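Local atomic coordinates of 2-phospho-L-lactate guanylyltransferase (Methanosarcina mazei, PDB entry 2I5E), a protein that probably catalyses the condensation of GTP with (2S)-2-phospholactate, releasing diphosphate and forming lactyl-2-diphospho-5'-guanosine for the biosynthesis of coenzyme F420. Residues Leu80-Val94 with Asn127-Tyr141. Sequence-based numbering, arbitrary orientation.
Sequences LNRYLKEAEEPVLIV and NALFIKNPSKYRVKY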
loop_
_atom_site.group_PDB
_atom_site.type_symbol
_atom_site.label_atom_id
_atom_site.label_comp_id
_atom_site.label_asym_id
_atom_site.label_seq_id
_atom_site.Cartn_x
_atom_site.Cartn_y
_atom_site.Cartn_z
ATOM N N LEU A 80 0.626 14.532 21.558
ATOM C CA LEU A 80 1.423 13.293 21.493
ATOM C C LEU A 80 2.771 13.454 22.083
ATOM O O LEU A 80 3.348 12.481 22.665
ATOM C CB LEU A 80 1.533 12.699 20.058
ATOM C CG LEU A 80 0.215 12.091 19.494
ATOM C CD1 LEU A 80 0.487 11.798 18.006
ATOM C CD2 LEU A 80 -0.231 10.798 20.187
ATOM N N ASN A 81 3.322 14.645 21.916
ATOM C CA ASN A 81 4.690 14.853 22.394
ATOM C C ASN A 81 4.745 14.975 23.946
ATOM O O ASN A 81 5.672 14.425 24.567
ATOM C CB ASN A 81 5.320 16.023 21.699
ATOM C CG ASN A 81 6.018 15.612 20.424
ATOM O OD1 ASN A 81 6.663 14.576 20.359
ATOM N ND2 ASN A 81 5.892 16.447 19.372
ATOM N N ARG A 82 3.703 15.584 24.558
ATOM C CA ARG A 82 3.466 15.473 26.025
ATOM C C ARG A 82 3.301 14.007 26.561
ATOM O O ARG A 82 3.995 13.571 27.459
ATOM C CB ARG A 82 2.288 16.380 26.413
ATOM C CG ARG A 82 2.173 16.747 27.928
ATOM C CD ARG A 82 1.047 17.794 28.137
ATOM N NE ARG A 82 -0.171 17.202 28.683
ATOM C CZ ARG A 82 -1.060 17.861 29.446
ATOM N NH1 ARG A 82 -0.861 19.157 29.740
ATOM N NH2 ARG A 82 -2.165 17.238 29.903
ATOM N N TYR A 83 2.457 13.201 25.904
ATOM C CA TYR A 83 2.303 11.799 26.216
ATOM C C TYR A 83 3.655 11.064 26.120
ATOM O O TYR A 83 4.043 10.301 27.014
ATOM C CB TYR A 83 1.292 11.234 25.231
ATOM C CG TYR A 83 0.907 9.790 25.469
ATOM C CD1 TYR A 83 -0.239 9.477 26.170
ATOM C CD2 TYR A 83 1.733 8.749 25.043
ATOM C CE1 TYR A 83 -0.575 8.160 26.359
ATOM C CE2 TYR A 83 1.382 7.429 25.251
ATOM C CZ TYR A 83 0.211 7.175 25.884
ATOM O OH TYR A 83 -0.144 5.874 26.071
ATOM N N LEU A 84 4.391 11.279 25.048
ATOM C CA LEU A 84 5.691 10.698 24.944
ATOM C C LEU A 84 6.606 11.062 26.148
ATOM O O LEU A 84 7.222 10.172 26.693
ATOM C CB LEU A 84 6.362 11.084 23.612
ATOM C CG LEU A 84 5.991 10.260 22.341
ATOM C CD1 LEU A 84 6.995 10.665 21.248
ATOM C CD2 LEU A 84 6.105 8.784 22.597
ATOM N N LYS A 85 6.679 12.342 26.534
ATOM C CA LYS A 85 7.477 12.814 27.703
ATOM C C LYS A 85 7.172 12.098 29.045
ATOM O O LYS A 85 8.052 11.948 29.889
ATOM C CB LYS A 85 7.300 14.326 27.911
ATOM C CG LYS A 85 7.938 15.202 26.820
ATOM C CD LYS A 85 7.755 16.749 27.079
ATOM C CE LYS A 85 7.344 17.495 25.753
ATOM N NZ LYS A 85 8.529 17.703 24.834
ATOM N N GLU A 86 5.923 11.648 29.216
ATOM C CA GLU A 86 5.464 11.133 30.473
ATOM C C GLU A 86 5.549 9.623 30.457
ATOM O O GLU A 86 5.490 8.989 31.519
ATOM C CB GLU A 86 4.045 11.668 30.755
ATOM C CG GLU A 86 4.052 13.186 31.164
ATOM C CD GLU A 86 2.750 13.941 30.928
ATOM O OE1 GLU A 86 1.692 13.321 30.596
ATOM O OE2 GLU A 86 2.760 15.188 31.101
ATOM N N ALA A 87 5.692 9.026 29.259
ATOM C CA ALA A 87 6.007 7.576 29.176
ATOM C C ALA A 87 7.501 7.261 29.443
ATOM O O ALA A 87 8.436 8.034 29.087
ATOM C CB ALA A 87 5.561 6.959 27.821
ATOM N N GLU A 88 7.720 6.106 30.028
ATOM C CA GLU A 88 9.078 5.661 30.338
ATOM C C GLU A 88 9.363 4.473 29.375
ATOM O O GLU A 88 10.435 4.371 28.745
ATOM C CB GLU A 88 9.167 5.302 31.851
ATOM C CG GLU A 88 9.469 6.585 32.759
ATOM C CD GLU A 88 8.938 6.570 34.267
ATOM O OE1 GLU A 88 8.634 5.496 34.835
ATOM O OE2 GLU A 88 8.788 7.678 34.874
ATOM N N GLU A 89 8.343 3.653 29.197
ATOM C CA GLU A 89 8.446 2.415 28.461
ATOM C C GLU A 89 8.183 2.646 26.899
ATOM O O GLU A 89 7.901 3.748 26.475
ATOM C CB GLU A 89 7.389 1.530 29.091
ATOM C CG GLU A 89 6.000 2.040 28.676
ATOM C CD GLU A 89 4.935 1.876 29.764
ATOM O OE1 GLU A 89 5.119 2.494 30.824
ATOM O OE2 GLU A 89 3.932 1.166 29.529
ATOM N N PRO A 90 8.316 1.616 26.065
ATOM C CA PRO A 90 7.970 1.765 24.618
ATOM C C PRO A 90 6.488 2.246 24.386
ATOM O O PRO A 90 5.577 1.897 25.151
ATOM C CB PRO A 90 8.198 0.366 24.087
ATOM C CG PRO A 90 9.321 -0.234 25.047
ATOM C CD PRO A 90 8.858 0.264 26.380
ATOM N N VAL A 91 6.306 3.119 23.378
ATOM C CA VAL A 91 4.974 3.688 22.963
ATOM C C VAL A 91 4.701 3.300 21.496
ATOM O O VAL A 91 5.499 3.597 20.628
ATOM C CB VAL A 91 4.938 5.279 23.149
ATOM C CG1 VAL A 91 3.598 5.974 22.560
ATOM C CG2 VAL A 91 5.120 5.676 24.625
ATOM N N LEU A 92 3.577 2.631 21.229
ATOM C CA LEU A 92 3.000 2.469 19.891
ATOM C C LEU A 92 1.919 3.537 19.790
ATOM O O LEU A 92 0.992 3.582 20.607
ATOM C CB LEU A 92 2.352 1.096 19.786
ATOM C CG LEU A 92 1.668 0.674 18.493
ATOM C CD1 LEU A 92 2.732 0.668 17.350
ATOM C CD2 LEU A 92 1.014 -0.731 18.710
ATOM N N ILE A 93 2.106 4.463 18.857
ATOM C CA ILE A 93 1.128 5.426 18.408
ATOM C C ILE A 93 0.441 4.906 17.157
ATOM O O ILE A 93 1.098 4.627 16.175
ATOM C CB ILE A 93 1.793 6.782 18.079
ATOM C CG1 ILE A 93 2.649 7.255 19.282
ATOM C CG2 ILE A 93 0.746 7.783 17.547
ATOM C CD1 ILE A 93 3.527 8.570 18.919
ATOM N N VAL A 94 -0.871 4.626 17.243
ATOM C CA VAL A 94 -1.544 4.079 16.082
ATOM C C VAL A 94 -2.736 4.965 15.688
ATOM O O VAL A 94 -3.551 5.258 16.499
ATOM C CB VAL A 94 -2.126 2.648 16.360
ATOM C CG1 VAL A 94 -2.411 1.900 15.099
ATOM C CG2 VAL A 94 -1.310 1.829 17.239
ATOM N N ASN A 127 1.284 5.952 9.700
ATOM C CA ASN A 127 0.064 5.287 10.171
ATOM C C ASN A 127 0.244 4.643 11.550
ATOM O O ASN A 127 -0.716 4.525 12.296
ATOM C CB ASN A 127 -0.414 4.221 9.132
ATOM C CG ASN A 127 -1.263 4.861 8.004
ATOM O OD1 ASN A 127 -1.630 6.039 8.077
ATOM N ND2 ASN A 127 -1.573 4.098 7.000
ATOM N N ALA A 128 1.490 4.269 11.901
ATOM C CA ALA A 128 1.772 3.614 13.162
ATOM C C ALA A 128 3.245 3.920 13.407
ATOM O O ALA A 128 4.036 3.990 12.484
ATOM C CB ALA A 128 1.536 2.029 13.007
ATOM N N LEU A 129 3.574 4.164 14.677
ATOM C CA LEU A 129 4.915 4.489 15.080
ATOM C C LEU A 129 5.163 3.751 16.412
ATOM O O LEU A 129 4.409 3.958 17.378
ATOM C CB LEU A 129 5.011 5.999 15.281
ATOM C CG LEU A 129 6.365 6.726 15.286
ATOM C CD1 LEU A 129 7.316 6.254 14.121
ATOM C CD2 LEU A 129 6.028 8.202 15.199
ATOM N N PHE A 130 6.178 2.888 16.427
ATOM C CA PHE A 130 6.680 2.212 17.610
ATOM C C PHE A 130 8.067 2.777 17.974
ATOM O O PHE A 130 9.020 2.667 17.216
ATOM C CB PHE A 130 6.668 0.646 17.481
ATOM C CG PHE A 130 7.043 -0.078 18.777
ATOM C CD1 PHE A 130 6.214 -0.042 19.903
ATOM C CD2 PHE A 130 8.299 -0.714 18.899
ATOM C CE1 PHE A 130 6.589 -0.655 21.123
ATOM C CE2 PHE A 130 8.699 -1.343 20.083
ATOM C CZ PHE A 130 7.848 -1.325 21.183
ATOM N N ILE A 131 8.115 3.416 19.142
ATOM C CA ILE A 131 9.245 4.085 19.657
ATOM C C ILE A 131 9.700 3.393 20.968
ATOM O O ILE A 131 9.020 3.510 21.954
ATOM C CB ILE A 131 8.827 5.555 19.950
ATOM C CG1 ILE A 131 8.228 6.223 18.646
ATOM C CG2 ILE A 131 9.974 6.319 20.610
ATOM C CD1 ILE A 131 6.924 7.055 18.935
ATOM N N LYS A 132 10.838 2.695 20.964
ATOM C CA LYS A 132 11.368 2.011 22.160
ATOM C C LYS A 132 11.880 3.017 23.179
ATOM O O LYS A 132 11.766 2.782 24.351
ATOM C CB LYS A 132 12.540 1.116 21.779
ATOM C CG LYS A 132 12.131 -0.157 21.125
ATOM C CD LYS A 132 13.289 -1.093 20.853
ATOM C CE LYS A 132 12.784 -2.156 19.883
ATOM N NZ LYS A 132 13.994 -2.900 19.522
ATOM N N ASN A 133 12.439 4.139 22.756
ATOM C CA ASN A 133 12.978 5.112 23.703
ATOM C C ASN A 133 12.343 6.447 23.653
ATOM O O ASN A 133 12.936 7.367 23.121
ATOM C CB ASN A 133 14.483 5.243 23.498
ATOM C CG ASN A 133 15.170 3.866 23.254
ATOM O OD1 ASN A 133 15.152 2.924 24.124
ATOM N ND2 ASN A 133 15.747 3.716 22.047
ATOM N N PRO A 134 11.198 6.632 24.264
ATOM C CA PRO A 134 10.438 7.860 24.075
ATOM C C PRO A 134 11.176 9.132 24.448
ATOM O O PRO A 134 10.844 10.205 24.025
ATOM C CB PRO A 134 9.229 7.659 24.968
ATOM C CG PRO A 134 9.410 6.296 25.620
ATOM C CD PRO A 134 10.386 5.563 24.839
ATOM N N SER A 135 12.211 8.976 25.242
ATOM C CA SER A 135 12.906 10.108 25.887
ATOM C C SER A 135 13.758 10.754 24.835
ATOM O O SER A 135 14.065 11.925 24.961
ATOM C CB SER A 135 13.784 9.630 27.100
ATOM O OG SER A 135 14.558 8.448 26.819
ATOM N N LYS A 136 14.068 9.975 23.780
ATOM C CA LYS A 136 14.968 10.341 22.672
ATOM C C LYS A 136 14.236 10.606 21.339
ATOM O O LYS A 136 14.886 10.816 20.326
ATOM C CB LYS A 136 15.994 9.213 22.441
ATOM C CG LYS A 136 17.318 9.370 23.196
ATOM C CD LYS A 136 18.360 8.546 22.510
ATOM C CE LYS A 136 19.701 9.258 22.437
ATOM N NZ LYS A 136 20.549 8.521 21.423
ATOM N N TYR A 137 12.905 10.601 21.351
ATOM C CA TYR A 137 12.086 10.747 20.148
ATOM C C TYR A 137 11.103 11.865 20.235
ATOM O O TYR A 137 10.549 12.108 21.301
ATOM C CB TYR A 137 11.361 9.443 19.830
ATOM C CG TYR A 137 11.056 9.381 18.320
ATOM C CD1 TYR A 137 12.073 9.088 17.383
ATOM C CD2 TYR A 137 9.760 9.665 17.838
ATOM C CE1 TYR A 137 11.781 9.048 15.988
ATOM C CE2 TYR A 137 9.464 9.615 16.458
ATOM C CZ TYR A 137 10.466 9.333 15.556
ATOM O OH TYR A 137 10.132 9.307 14.230
ATOM N N ARG A 138 10.871 12.566 19.117
ATOM C CA ARG A 138 9.880 13.633 19.026
ATOM C C ARG A 138 8.986 13.348 17.778
ATOM O O ARG A 138 9.483 12.924 16.785
ATOM C CB ARG A 138 10.656 14.990 18.967
ATOM C CG ARG A 138 9.886 16.195 18.375
ATOM C CD ARG A 138 10.813 17.486 18.186
ATOM N NE ARG A 138 11.698 17.393 17.001
ATOM C CZ ARG A 138 11.290 17.569 15.736
ATOM N NH1 ARG A 138 10.016 17.845 15.502
ATOM N NH2 ARG A 138 12.144 17.488 14.700
ATOM N N VAL A 139 7.671 13.478 17.834
ATOM C CA VAL A 139 6.850 13.235 16.667
ATOM C C VAL A 139 6.472 14.537 15.954
ATOM O O VAL A 139 6.320 15.591 16.616
ATOM C CB VAL A 139 5.438 12.542 16.987
ATOM C CG1 VAL A 139 5.592 11.150 17.682
ATOM C CG2 VAL A 139 4.570 13.470 17.800
ATOM N N LYS A 140 6.156 14.419 14.653
ATOM C CA LYS A 140 5.663 15.504 13.842
ATOM C C LYS A 140 4.800 14.930 12.736
ATOM O O LYS A 140 5.288 14.730 11.599
ATOM C CB LYS A 140 6.814 16.295 13.232
ATOM C CG LYS A 140 6.329 17.680 12.666
ATOM C CD LYS A 140 7.556 18.417 12.128
ATOM C CE LYS A 140 7.207 19.792 11.531
ATOM N NZ LYS A 140 6.510 19.644 10.151
ATOM N N TYR A 141 3.530 14.655 13.076
ATOM C CA TYR A 141 2.538 14.153 12.121
ATOM C C TYR A 141 2.093 15.356 11.316
ATOM O O TYR A 141 2.353 16.482 11.716
ATOM C CB TYR A 141 1.297 13.541 12.844
ATOM C CG TYR A 141 1.616 12.222 13.450
ATOM C CD1 TYR A 141 2.243 12.144 14.702
ATOM C CD2 TYR A 141 1.369 11.064 12.755
ATOM C CE1 TYR A 141 2.642 10.949 15.227
ATOM C CE2 TYR A 141 1.692 9.834 13.291
ATOM C CZ TYR A 141 2.338 9.785 14.526
ATOM O OH TYR A 141 2.722 8.591 15.057
#
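Val91 and Ile93 pair with Ile131 and Leu129 where strand 91-94 meets strand 128-131, an antiparallel junction in the mixed sheet of this probable GT-A-clan nucleotidyltransferase. It illustrates how one chain can serve a sheet twice, first as a strand and then, doubling back as 132-141, as cover beside helix 76-86. Four backbone hydrogen bonds join the strands, the shortest from Ile93 N to Leu129 O (2.8 Å), while the other edge of strand 91-94 bonds to strand 5-9.

The returning chain is tied to helix 76-86 by polar bonds at Asn81. Its OD1 takes the N-H of Val139 in the carboxamide plane, on a lone pair, at 2.9 Å and almost straight (168°), and its ND2 gives to Val139 O. This two-point grip fixes the amide's rotation; an alanine here would probably leave both backbone groups of Val139 without these mates and the returning chain less firmly held to the helix.

Apolar contacts join helix, returning chain and strands. Ile93 CD1 and Val139 CG1 meet tip to tip at 3.5 Å, with Leu84 CD1 beside the latter and Ile131 CD1 beside the former. On the reverse face of the sheet, Pro90 CB touches Phe130 CZ. With its CG anti to the carbonyl carbon (chi1 -74°), Tyr141 brings its buried hydroxyl, which has no polar partner in the model, to 3.3 Å from Ile93 CG2.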